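Local coordinates for protein putative endo-1,4-beta-xylanase (Bacteroides thetaiotaomicron VPI-5482, PDB 5MSX) that probably hydrolyses glycosidic bonds of plant pectin in the gut, as a calcium-binding glycoside hydrolase of family 43, at residues Ile394-Pro399 with Ile444-Gly449; Ala50-Tyr55 with Pro64-Lys69. One frame throughout, in Å; residues are numbered along the deposited sequence.

Contact 1. Residues Ile394-Pro399 with Ile444-Gly449; sequences IYFVRP and IKILKG. With EDO (1,2-ethanediol), chain B.
The backbone N of F396, whose side chain meets I444 and I446, donates a fairly straight bond (2.8 Å, 161°) to O1 of a 1,2-ethanediol molecule, probably from the crystallisation liquor. The diol's other hydroxyl, O2, donates to the carbonyl O of P399 at 2.7 Å, and H403 and S429 also bond the molecule. Both of the first two bonds involve 394-399; between the two segments the contact is hydrocarbon. With chi1 at -55°, I394 sends CG1 across toward the second strand and keeps CG2 on the side of the carbonyl carbon, where it sits 3.3 Å above the centre of the F396 ring. Its CD1 meets I444 CD1 tip to tip at 3.4 Å, tighter than usual for two methyls. I444 CG2 comes to the ring at its edge, 4.2 Å from CZ of F396, and I446 CD1 approaches CE1 of F396 obliquely at 3.8 Å. Replacing the F396 ring by an alanine here is likely to open a gap between I394 CG2 and I446 CD1 and deprive H403 of its stacked ring. Strands 394-396 and 444-448, whose axes come within 11.6 Å of each other, meet through apolar contacts alone, the mark of a buried core, consistent with an F5/8 type C beta-sandwich.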
ATOM      1  N   ILE C 394      40.154 -10.523   0.798  1.00 27.92           N
ATOM      2  CA  ILE C 394      40.217 -11.478   1.882  1.00 28.74           C
ATOM      3  C   ILE C 394      38.848 -11.736   2.485  1.00 27.05           C
ATOM      4  O   ILE C 394      38.201 -10.832   3.027  1.00 25.38           O
ATOM      5  CB  ILE C 394      41.128 -11.003   3.034  1.00 29.20           C
ATOM      6  CG1 ILE C 394      42.529 -10.671   2.514  1.00 31.37           C
ATOM      7  CG2 ILE C 394      41.211 -12.082   4.113  1.00 29.03           C
ATOM      8  CD1 ILE C 394      43.361  -9.897   3.520  1.00 31.57           C
ATOM      9  N   TYR C 395      38.462 -13.005   2.464  1.00 26.38           N
ATOM     10  CA  TYR C 395      37.239 -13.446   3.110  1.00 24.43           C
ATOM     11  C   TYR C 395      37.613 -14.139   4.400  1.00 24.72           C
ATOM     12  O   TYR C 395      37.965 -15.316   4.380  1.00 24.85           O
ATOM     13  CB  TYR C 395      36.516 -14.408   2.180  1.00 24.63           C
ATOM     14  CG  TYR C 395      35.983 -13.783   0.920  1.00 24.75           C
ATOM     15  CD1 TYR C 395      36.754 -13.696  -0.233  1.00 25.35           C
ATOM     16  CD2 TYR C 395      34.675 -13.303   0.875  1.00 26.11           C
ATOM     17  CE1 TYR C 395      36.240 -13.116  -1.397  1.00 25.57           C
ATOM     18  CE2 TYR C 395      34.149 -12.743  -0.280  1.00 25.98           C
ATOM     19  CZ  TYR C 395      34.928 -12.654  -1.400  1.00 26.13           C
ATOM     20  OH  TYR C 395      34.372 -12.091  -2.507  1.00 31.03           O
ATOM     21  N   PHE C 396      37.565 -13.421   5.512  1.00 24.60           N
ATOM     22  CA  PHE C 396      37.885 -14.007   6.813  1.00 26.28           C
ATOM     23  C   PHE C 396      36.758 -14.873   7.348  1.00 25.40           C
ATOM     24  O   PHE C 396      35.575 -14.723   6.978  1.00 25.85           O
ATOM     25  CB  PHE C 396      38.228 -12.947   7.889  1.00 28.97           C
ATOM     26  CG  PHE C 396      39.475 -12.129   7.595  1.00 32.94           C
ATOM     27  CD1 PHE C 396      40.755 -12.630   7.902  1.00 32.82           C
ATOM     28  CD2 PHE C 396      39.386 -10.837   7.034  1.00 33.56           C
ATOM     29  CE1 PHE C 396      41.907 -11.875   7.636  1.00 32.52           C
ATOM     30  CE2 PHE C 396      40.535 -10.077   6.782  1.00 33.17           C
ATOM     31  CZ  PHE C 396      41.789 -10.604   7.075  1.00 33.74           C
ATOM     32  N   VAL C 397      37.134 -15.735   8.280  1.00 22.35           N
ATOM     33  CA  VAL C 397      36.195 -16.549   9.046  1.00 22.50           C
ATOM     34  C   VAL C 397      35.513 -15.691  10.133  1.00 22.43           C
ATOM     35  O   VAL C 397      36.161 -14.844  10.764  1.00 23.05           O
ATOM     36  CB  VAL C 397      36.934 -17.761   9.687  1.00 20.96           C
ATOM     37  CG1 VAL C 397      36.026 -18.494  10.656  1.00 20.73           C
ATOM     38  CG2 VAL C 397      37.443 -18.692   8.608  1.00 20.64           C
ATOM     39  N   ARG C 398      34.226 -15.946  10.373  1.00 23.31           N
ATOM     40  CA  ARG C 398      33.373 -15.100  11.225  1.00 24.03           C
ATOM     41  C   ARG C 398      33.459 -13.591  10.859  1.00 24.78           C
ATOM     42  O   ARG C 398      33.673 -12.734  11.731  1.00 21.93           O
ATOM     43  CB  ARG C 398      33.616 -15.326  12.721  1.00 24.66           C
ATOM     44  CG  ARG C 398      32.469 -14.787  13.577  1.00 25.98           C
ATOM     45  CD  ARG C 398      32.765 -14.913  15.054  1.00 27.29           C
ATOM     46  NE  ARG C 398      32.646 -16.297  15.508  1.00 29.25           N
ATOM     47  CZ  ARG C 398      32.938 -16.733  16.735  1.00 29.34           C
ATOM     48  NH1 ARG C 398      33.387 -15.902  17.665  1.00 30.26           N
ATOM     49  NH2 ARG C 398      32.774 -18.011  17.035  1.00 27.47           N
ATOM     50  N   PRO C 399      33.215 -13.265   9.575  1.00 28.24           N
ATOM     51  CA  PRO C 399      33.379 -11.921   9.014  1.00 27.66           C
ATOM     52  C   PRO C 399      32.464 -10.864   9.678  1.00 28.72           C
ATOM     53  O   PRO C 399      32.803  -9.644   9.742  1.00 28.94           O
ATOM     54  CB  PRO C 399      33.020 -12.136   7.544  1.00 28.90           C
ATOM     55  CG  PRO C 399      32.026 -13.221   7.567  1.00 30.66           C
ATOM     56  CD  PRO C 399      32.583 -14.165   8.593  1.00 29.65           C
ATOM     57  N   ILE C 444      49.424 -11.400   5.582  1.00 33.98           N
ATOM     58  CA  ILE C 444      48.380 -10.804   6.407  1.00 34.87           C
ATOM     59  C   ILE C 444      48.748 -11.125   7.827  1.00 34.17           C
ATOM     60  O   ILE C 444      49.073 -12.264   8.109  1.00 38.74           O
ATOM     61  CB  ILE C 444      47.009 -11.431   6.096  1.00 33.78           C
ATOM     62  CG1 ILE C 444      46.605 -11.089   4.670  1.00 34.81           C
ATOM     63  CG2 ILE C 444      45.935 -10.977   7.088  1.00 34.42           C
ATOM     64  CD1 ILE C 444      45.800 -12.177   4.016  1.00 36.79           C
ATOM     65  N   LYS C 445      48.730 -10.133   8.710  1.00 34.85           N
ATOM     66  CA  LYS C 445      48.794 -10.393  10.142  1.00 40.00           C
ATOM     67  C   LYS C 445      47.455  -9.987  10.715  1.00 35.24           C
ATOM     68  O   LYS C 445      46.990  -8.899  10.445  1.00 35.01           O
ATOM     69  CB  LYS C 445      49.908  -9.582  10.828  1.00 45.19           C
ATOM     70  CG  LYS C 445      51.318  -9.839  10.313  1.00 50.38           C
ATOM     71  CD  LYS C 445      52.379  -9.245  11.250  1.00 53.09           C
ATOM     72  CE  LYS C 445      52.585  -7.760  10.993  1.00 57.14           C
ATOM     73  NZ  LYS C 445      53.138  -7.042  12.178  1.00 61.99           N
ATOM     74  N   ILE C 446      46.857 -10.837  11.533  1.00 33.22           N
ATOM     75  CA  ILE C 446      45.536 -10.579  12.059  1.00 33.61           C
ATOM     76  C   ILE C 446      45.686 -10.019  13.463  1.00 34.97           C
ATOM     77  O   ILE C 446      46.292 -10.644  14.323  1.00 40.72           O
ATOM     78  CB  ILE C 446      44.650 -11.850  12.024  1.00 33.16           C
ATOM     79  CG1 ILE C 446      44.576 -12.377  10.587  1.00 32.88           C
ATOM     80  CG2 ILE C 446      43.248 -11.549  12.552  1.00 33.04           C
ATOM     81  CD1 ILE C 446      43.802 -13.661  10.399  1.00 34.20           C
ATOM     82  N   LEU C 447      45.096  -8.845  13.683  1.00 36.64           N
ATOM     83  CA  LEU C 447      45.213  -8.104  14.932  1.00 38.43           C
ATOM     84  C   LEU C 447      43.998  -8.262  15.821  1.00 38.60           C
ATOM     85  O   LEU C 447      44.149  -8.373  17.033  1.00 39.07           O
ATOM     86  CB  LEU C 447      45.460  -6.627  14.625  1.00 41.57           C
ATOM     87  CG  LEU C 447      46.781  -6.308  13.893  1.00 42.11           C
ATOM     88  CD1 LEU C 447      46.728  -4.921  13.246  1.00 44.69           C
ATOM     89  CD2 LEU C 447      47.961  -6.427  14.850  1.00 40.60           C
ATOM     90  N   LYS C 448      42.802  -8.255  15.226  1.00 39.64           N
ATOM     91  CA  LYS C 448      41.565  -8.604  15.927  1.00 36.23           C
ATOM     92  C   LYS C 448      40.638  -9.408  15.003  1.00 36.84           C
ATOM     93  O   LYS C 448      40.765  -9.368  13.776  1.00 33.00           O
ATOM     94  CB  LYS C 448      40.874  -7.343  16.429  1.00 38.41           C
ATOM     95  N   GLY C 449      39.711 -10.138  15.614  1.00 37.32           N
ATOM     96  CA  GLY C 449      38.795 -11.043  14.916  1.00 36.21           C
ATOM     97  C   GLY C 449      39.315 -12.472  14.864  1.00 35.27           C
ATOM     98  O   GLY C 449      40.471 -12.747  15.183  1.00 34.61           O
TER
HETATM   99  C1  EDO B 514      35.627 -10.848   6.721  1.00 32.14           C
HETATM  100  O1  EDO B 514      36.269 -10.928   5.449  1.00 29.07           O
HETATM  101  C2  EDO B 514      36.031  -9.695   7.650  1.00 33.33           C
HETATM  102  O2  EDO B 514      35.363  -9.549   8.913  1.00 33.92           O

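Contact 2. Residues Ala50-Tyr55 with Pro64-Lys69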
ATOM      1  N   ALA C  50      20.019 -14.434   5.385  1.00 20.55           N
ATOM      2  CA  ALA C  50      20.150 -15.725   6.052  1.00 20.33           C
ATOM      3  C   ALA C  50      20.375 -15.551   7.543  1.00 19.94           C
ATOM      4  O   ALA C  50      20.623 -14.429   8.010  1.00 20.32           O
ATOM      5  CB  ALA C  50      21.288 -16.523   5.417  1.00 19.87           C
ATOM      6  N   THR C  51      20.219 -16.650   8.282  1.00 19.00           N
ATOM      7  CA  THR C  51      20.737 -16.750   9.637  1.00 20.18           C
ATOM      8  C   THR C  51      22.278 -16.836   9.555  1.00 21.12           C
ATOM      9  O   THR C  51      22.820 -17.679   8.816  1.00 19.12           O
ATOM     10  CB  THR C  51      20.222 -18.020  10.324  1.00 20.15           C
ATOM     11  OG1 THR C  51      18.799 -18.080  10.260  1.00 19.25           O
ATOM     12  CG2 THR C  51      20.723 -18.125  11.791  1.00 19.90           C
ATOM     13  N   THR C  52      22.975 -15.999  10.320  1.00 20.84           N
ATOM     14  CA  THR C  52      24.407 -16.120  10.424  1.00 20.88           C
ATOM     15  C   THR C  52      24.749 -17.075  11.602  1.00 21.43           C
ATOM     16  O   THR C  52      24.307 -16.881  12.725  1.00 20.09           O
ATOM     17  CB  THR C  52      25.074 -14.737  10.543  1.00 23.85           C
ATOM     18  OG1 THR C  52      24.795 -13.957   9.355  1.00 22.74           O
ATOM     19  CG2 THR C  52      26.599 -14.908  10.732  1.00 23.24           C
ATOM     20  N   ASP C  53      25.507 -18.126  11.291  1.00 22.24           N
ATOM     21  CA  ASP C  53      25.847 -19.245  12.198  1.00 22.01           C
ATOM     22  C   ASP C  53      27.306 -18.984  12.671  1.00 21.57           C
ATOM     23  O   ASP C  53      27.867 -17.943  12.388  1.00 20.16           O
ATOM     24  CB  ASP C  53      25.778 -20.582  11.384  1.00 22.47           C
ATOM     25  CG  ASP C  53      24.562 -21.474  11.710  1.00 24.35           C
ATOM     26  OD1 ASP C  53      23.509 -21.003  12.246  1.00 23.47           O
ATOM     27  OD2 ASP C  53      24.669 -22.706  11.396  1.00 23.95           O
ATOM     28  N   GLY C  54      27.932 -19.946  13.346  1.00 22.10           N
ATOM     29  CA  GLY C  54      29.364 -19.874  13.652  1.00 22.78           C
ATOM     30  C   GLY C  54      29.686 -19.003  14.875  1.00 24.13           C
ATOM     31  O   GLY C  54      30.846 -18.644  15.058  1.00 23.62           O
ATOM     32  N   TYR C  55      28.684 -18.695  15.717  1.00 24.02           N
ATOM     33  CA  TYR C  55      28.889 -17.894  16.929  1.00 26.77           C
ATOM     34  C   TYR C  55      29.157 -18.705  18.230  1.00 31.01           C
ATOM     35  O   TYR C  55      29.320 -18.120  19.302  1.00 31.77           O
ATOM     36  CB  TYR C  55      27.791 -16.809  17.074  1.00 25.71           C
ATOM     37  CG  TYR C  55      28.221 -15.537  16.359  1.00 27.08           C
ATOM     38  CD1 TYR C  55      28.389 -15.526  14.979  1.00 27.26           C
ATOM     39  CD2 TYR C  55      28.544 -14.362  17.074  1.00 29.62           C
ATOM     40  CE1 TYR C  55      28.831 -14.391  14.315  1.00 27.84           C
ATOM     41  CE2 TYR C  55      28.982 -13.213  16.420  1.00 28.10           C
ATOM     42  CZ  TYR C  55      29.116 -13.230  15.038  1.00 28.70           C
ATOM     43  OH  TYR C  55      29.538 -12.127  14.351  1.00 28.34           O
ATOM     44  N   PRO C  64      24.741 -11.426  13.565  1.00 26.21           N
ATOM     45  CA  PRO C  64      23.823 -10.333  13.296  1.00 30.12           C
ATOM     46  C   PRO C  64      23.162 -10.453  11.910  1.00 32.84           C
ATOM     47  O   PRO C  64      23.669 -11.217  11.077  1.00 34.42           O
ATOM     48  CB  PRO C  64      24.750  -9.112  13.320  1.00 29.26           C
ATOM     49  CG  PRO C  64      26.045  -9.644  12.805  1.00 29.17           C
ATOM     50  CD  PRO C  64      26.145 -11.026  13.381  1.00 28.27           C
ATOM     51  N   PRO C  65      22.089  -9.658  11.646  1.00 33.26           N
ATOM     52  CA  PRO C  65      21.489  -9.480  10.285  1.00 32.55           C
ATOM     53  C   PRO C  65      22.409  -8.842   9.271  1.00 32.15           C
ATOM     54  O   PRO C  65      22.686  -7.627   9.354  1.00 31.28           O
ATOM     55  CB  PRO C  65      20.279  -8.556  10.522  1.00 32.21           C
ATOM     56  CG  PRO C  65      20.513  -7.939  11.857  1.00 32.19           C
ATOM     57  CD  PRO C  65      21.334  -8.908  12.666  1.00 32.91           C
ATOM     58  N   VAL C  66      22.878  -9.651   8.315  1.00 28.17           N
ATOM     59  CA  VAL C  66      23.618  -9.134   7.166  1.00 26.14           C
ATOM     60  C   VAL C  66      22.982  -9.684   5.885  1.00 25.65           C
ATOM     61  O   VAL C  66      22.336 -10.748   5.898  1.00 23.12           O
ATOM     62  CB  VAL C  66      25.151  -9.411   7.248  1.00 26.52           C
ATOM     63  CG1 VAL C  66      25.724  -8.870   8.566  1.00 26.47           C
ATOM     64  CG2 VAL C  66      25.484 -10.885   7.106  1.00 25.85           C
ATOM     65  N   VAL C  67      23.121  -8.921   4.798  1.00 24.21           N
ATOM     66  CA  VAL C  67      22.669  -9.362   3.490  1.00 23.58           C
ATOM     67  C   VAL C  67      23.865  -9.443   2.575  1.00 21.92           C
ATOM     68  O   VAL C  67      24.567  -8.467   2.401  1.00 25.16           O
ATOM     69  CB  VAL C  67      21.567  -8.450   2.882  1.00 24.55           C
ATOM     70  CG1 VAL C  67      22.059  -7.021   2.613  1.00 25.65           C
ATOM     71  CG2 VAL C  67      21.042  -9.071   1.598  1.00 24.13           C
ATOM     72  N   TRP C  68      24.095 -10.607   1.986  1.00 19.95           N
ATOM     73  CA  TRP C  68      25.155 -10.779   1.012  1.00 19.14           C
ATOM     74  C   TRP C  68      24.598 -10.521  -0.376  1.00 20.40           C
ATOM     75  O   TRP C  68      23.443 -10.881  -0.658  1.00 19.33           O
ATOM     76  CB  TRP C  68      25.700 -12.195   1.083  1.00 19.11           C
ATOM     77  CG  TRP C  68      26.381 -12.571   2.338  1.00 18.16           C
ATOM     78  CD1 TRP C  68      25.806 -12.913   3.520  1.00 17.89           C
ATOM     79  CD2 TRP C  68      27.795 -12.680   2.531  1.00 18.52           C
ATOM     80  NE1 TRP C  68      26.778 -13.198   4.446  1.00 18.43           N
ATOM     81  CE2 TRP C  68      28.006 -13.078   3.854  1.00 17.98           C
ATOM     82  CE3 TRP C  68      28.898 -12.452   1.713  1.00 18.22           C
ATOM     83  CZ2 TRP C  68      29.280 -13.288   4.377  1.00 18.71           C
ATOM     84  CZ3 TRP C  68      30.156 -12.667   2.231  1.00 19.13           C
ATOM     85  CH2 TRP C  68      30.338 -13.072   3.548  1.00 18.61           C
ATOM     86  N   LYS C  69      25.401  -9.886  -1.227  1.00 20.91           N
ATOM     87  CA  LYS C  69      25.016  -9.527  -2.570  1.00 22.59           C
ATOM     88  C   LYS C  69      26.070  -9.978  -3.551  1.00 23.31           C
ATOM     89  O   LYS C  69      27.259 -10.061  -3.213  1.00 24.30           O
ATOM     90  CB  LYS C  69      24.883  -8.004  -2.723  1.00 24.77           C
ATOM     91  CG  LYS C  69      23.795  -7.348  -1.893  1.00 26.86           C
ATOM     92  CD  LYS C  69      23.974  -5.823  -1.808  1.00 30.16           C
ATOM     93  CE  LYS C  69      24.076  -5.160  -3.177  1.00 32.07           C
ATOM     94  NZ  LYS C  69      23.715  -3.713  -3.145  1.00 34.31           N
TER
HETATM   95  O   HOH W   1      20.246 -11.667   6.812  1.00 22.13           O
HETATM   96  O   HOH W   2      22.484 -12.612   8.898  1.00 22.38           O
HETATM   97  O   HOH W   3      22.724 -13.415   5.229  1.00 33.26           O
HETATM   98  O   HOH W   4      26.957 -13.890   7.245  1.00 27.55           O
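P64 opens the second segment by laying its CD against the phenol of Y55, 3.7 Å from OH. The two side chains cross at about a right angle, and the hydroxyl itself is hydrogen-bonded to T400. The carbonyl O of P64 turns to a water, 2.8 Å away, that is shared by both segments. P65 turns from the first segment at its CB, and its carbonyl bonds T81. At V66 the backbone N donates to the same water at 3.0 Å. From the first segment this water is also met by A50 O, at 2.7 Å, and by T52 OG1. Four polar atoms surround this one molecule: V66 N donates to it, the two carbonyls accept from it. T52 takes part because chi1, at -62°, sets OG1 beside its own backbone N and on the side of the second segment, where CG2 of V66 crosses it. The carbonyl of V66 accepts from another water at 2.8 Å, which is only weakly bonded by A50 N; a further water, bonded by A50 N at 3.1 Å, also lies between A50 N and V66 O, its short approach to that carbonyl doubtful. The CB of V67 is directed away from the first segment, and its side chain touches Y47 and Y49. The indole of W68 comes back, and its NE1 donates within the ring plane to a water at 2.9 Å that also bonds T52 OG1. K69 ends the segment in a salt bridge with E123. Strands 45-52 and 67-70, antiparallel neighbours, have here splayed apart around a water-filled seam, in a blade consistent with the five-bladed beta-propeller of family 43; the side chain of A50 lies about 6 Å from that of D36, the predicted proton acceptor.

How the contacts relate
Followed from the N terminus, contact 2 comes first, in the family 43 domain: its segments 50-55 and 64-69 are separated by eight residues, none in a strand, and it closes that short loop. Contact 1 follows much later, drawing together the ends of a largely beta-stranded excursion of 44 residues within the F5/8 type C domain. The two loops lie in series, neither nested nor crossed, though their centres are only about 16 Å apart in space. The turn after strand 386-396 bridges them. R398 NH2 probably donates to G54 O at 2.8 Å, its CG packs on the Y55 ring, and P399 CG rests near W68 CZ2. Contacts 1 and 2 therefore meet at the seam between the catalytic domain and its partner.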